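Local structure of alpha-14 giardin (Giardia lamblia, 3CHL) at residues Val170-Ala175 / Val186-Arg191. The protein binds phospholipid in a calcium-dependent way as an annexin, and may link the membrane bilayer to the underlying axoneme. Residues are numbered along the deposited sequence; the frame is centred on the assembly and turned at random.
Sequences VLVRKA and VSTWIR. With MG (magnesium ion), chain B.
Thr188 meets helix 162-177 between Leu171 and Val172. With OG1 beside the backbone N (chi1 -57°), Thr188 CG2 stands anti to that N and reaches the backbone itself, 3.8 Å from Val172 CA. The same rotation turns OG1 to a water. That water donates to Leu171 O at 2.8 Å and lies 2.6 Å from Thr188 OG1, so it bridges helices that share no direct hydrogen bond here. On one flank the Trp189 indole reaches helix 162-177. Val172 CG2 lies over one face of the Trp189 six-membered ring, offset toward the rim, in a CH-pi contact 4.2 Å from the ring centroid. Ala175 CB comes at the indole obliquely, 3.6 Å from Trp189 NE1. On the other flank Leu171 CD1 touches Arg191 NH2, and the two side chains cross at about a right angle.

Further out, Asp168 forms a salt bridge with Arg191. Glu224 OE2 accepts a hydrogen bond from Trp189 NE1 and also binds the magnesium ion. Ala175 O joins that ion at 2.4 Å, with Thr178 O and Gly180 O. The indole is thus second shell to the metal. Helix-end and loop carbonyls plus a downstream acidic side chain are consistent with an annexin-type calcium site, here occupied by magnesium.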
loop_
_atom_site.group_PDB
_atom_site.type_symbol
_atom_site.label_atom_id
_atom_site.label_comp_id
_atom_site.label_asym_id
_atom_site.label_seq_id
_atom_site.Cartn_x
_atom_site.Cartn_y
_atom_site.Cartn_z
ATOM N N VAL A 170 22.177 7.361 -18.771
ATOM C CA VAL A 170 23.591 7.549 -18.541
ATOM C C VAL A 170 23.845 8.013 -17.099
ATOM O O VAL A 170 24.712 7.470 -16.413
ATOM C CB VAL A 170 24.182 8.540 -19.580
ATOM C CG1 VAL A 170 25.644 8.797 -19.299
ATOM C CG2 VAL A 170 24.030 7.970 -20.985
ATOM N N LEU A 171 23.053 8.978 -16.626
ATOM C CA LEU A 171 23.185 9.476 -15.265
ATOM C C LEU A 171 22.924 8.419 -14.166
ATOM O O LEU A 171 23.619 8.400 -13.126
ATOM C CB LEU A 171 22.250 10.679 -15.044
ATOM C CG LEU A 171 22.612 11.966 -15.802
ATOM C CD1 LEU A 171 21.477 13.008 -15.763
ATOM C CD2 LEU A 171 23.876 12.542 -15.244
ATOM N N VAL A 172 21.910 7.582 -14.368
ATOM C CA VAL A 172 21.544 6.605 -13.336
ATOM C C VAL A 172 22.550 5.435 -13.349
ATOM O O VAL A 172 22.856 4.882 -12.299
ATOM C CB VAL A 172 20.052 6.169 -13.409
ATOM C CG1 VAL A 172 19.765 5.191 -14.542
ATOM C CG2 VAL A 172 19.576 5.623 -12.028
ATOM N N ARG A 173 23.051 5.082 -14.535
ATOM C CA ARG A 173 24.117 4.072 -14.662
ATOM C C ARG A 173 25.366 4.533 -13.894
ATOM O O ARG A 173 25.986 3.748 -13.156
ATOM C CB ARG A 173 24.441 3.813 -16.138
ATOM C CG ARG A 173 25.576 2.791 -16.384
ATOM C CD ARG A 173 25.227 1.424 -15.860
ATOM N NE ARG A 173 26.129 0.432 -16.443
ATOM C CZ ARG A 173 25.934 -0.872 -16.380
ATOM N NH1 ARG A 173 24.851 -1.371 -15.766
ATOM N NH2 ARG A 173 26.805 -1.687 -16.967
ATOM N N LYS A 174 25.722 5.811 -14.047
ATOM C CA LYS A 174 26.855 6.392 -13.353
ATOM C C LYS A 174 26.663 6.318 -11.822
ATOM O O LYS A 174 27.560 5.873 -11.091
ATOM C CB LYS A 174 27.088 7.833 -13.853
ATOM C CG LYS A 174 28.283 8.562 -13.270
ATOM C CD LYS A 174 27.848 9.547 -12.226
ATOM C CE LYS A 174 28.968 9.810 -11.221
ATOM N NZ LYS A 174 28.529 10.749 -10.128
ATOM N N ALA A 175 25.469 6.697 -11.353
ATOM C CA ALA A 175 25.152 6.633 -9.924
ATOM C C ALA A 175 25.245 5.210 -9.386
ATOM O O ALA A 175 25.737 4.982 -8.260
ATOM C CB ALA A 175 23.729 7.222 -9.664
ATOM N N VAL A 186 22.115 12.582 -5.935
ATOM C CA VAL A 186 20.858 12.666 -5.188
ATOM C C VAL A 186 19.780 13.125 -6.160
ATOM O O VAL A 186 18.769 12.468 -6.313
ATOM C CB VAL A 186 20.989 13.612 -3.944
ATOM C CG1 VAL A 186 19.606 14.031 -3.392
ATOM C CG2 VAL A 186 21.825 12.965 -2.832
ATOM N N SER A 187 20.040 14.221 -6.867
ATOM C CA SER A 187 19.103 14.714 -7.886
ATOM C C SER A 187 18.623 13.627 -8.889
ATOM O O SER A 187 17.440 13.565 -9.203
ATOM C CB SER A 187 19.676 15.961 -8.606
ATOM O OG SER A 187 20.814 15.612 -9.411
ATOM N N THR A 188 19.529 12.764 -9.368
ATOM C CA THR A 188 19.196 11.686 -10.321
ATOM C C THR A 188 18.157 10.690 -9.822
ATOM O O THR A 188 17.152 10.435 -10.491
ATOM C CB THR A 188 20.477 10.875 -10.732
ATOM O OG1 THR A 188 21.411 11.796 -11.284
ATOM C CG2 THR A 188 20.158 9.835 -11.784
ATOM N N TRP A 189 18.466 10.097 -8.674
ATOM C CA TRP A 189 17.629 9.113 -8.001
ATOM C C TRP A 189 16.224 9.650 -7.717
ATOM O O TRP A 189 15.221 9.034 -8.047
ATOM C CB TRP A 189 18.308 8.755 -6.661
ATOM C CG TRP A 189 19.501 7.831 -6.838
ATOM C CD1 TRP A 189 20.816 8.068 -6.482
ATOM C CD2 TRP A 189 19.460 6.520 -7.403
ATOM N NE1 TRP A 189 21.590 6.958 -6.806
ATOM C CE2 TRP A 189 20.774 6.007 -7.392
ATOM C CE3 TRP A 189 18.439 5.738 -7.942
ATOM C CZ2 TRP A 189 21.072 4.738 -7.860
ATOM C CZ3 TRP A 189 18.733 4.506 -8.409
ATOM C CH2 TRP A 189 20.055 4.005 -8.376
ATOM N N ILE A 190 16.191 10.838 -7.135
ATOM C CA ILE A 190 14.938 11.486 -6.743
ATOM C C ILE A 190 14.131 11.877 -7.980
ATOM O O ILE A 190 12.929 11.616 -8.037
ATOM C CB ILE A 190 15.201 12.721 -5.799
ATOM C CG1 ILE A 190 15.938 12.257 -4.533
ATOM C CG2 ILE A 190 13.871 13.484 -5.483
ATOM C CD1 ILE A 190 15.246 11.161 -3.782
ATOM N N ARG A 191 14.766 12.505 -8.971
ATOM C CA ARG A 191 14.039 12.909 -10.174
ATOM C C ARG A 191 13.366 11.733 -10.897
ATOM O O ARG A 191 12.180 11.819 -11.269
ATOM C CB ARG A 191 14.913 13.730 -11.136
ATOM C CG ARG A 191 14.201 14.075 -12.449
ATOM C CD ARG A 191 15.110 14.827 -13.462
ATOM N NE ARG A 191 16.245 14.025 -13.945
ATOM C CZ ARG A 191 17.482 14.128 -13.458
ATOM N NH1 ARG A 191 17.730 14.968 -12.466
ATOM N NH2 ARG A 191 18.471 13.384 -13.947
HETATM MG MG MG B . 26.592 5.860 -6.248
HETATM O O HOH W 1 23.753 10.720 -11.550
#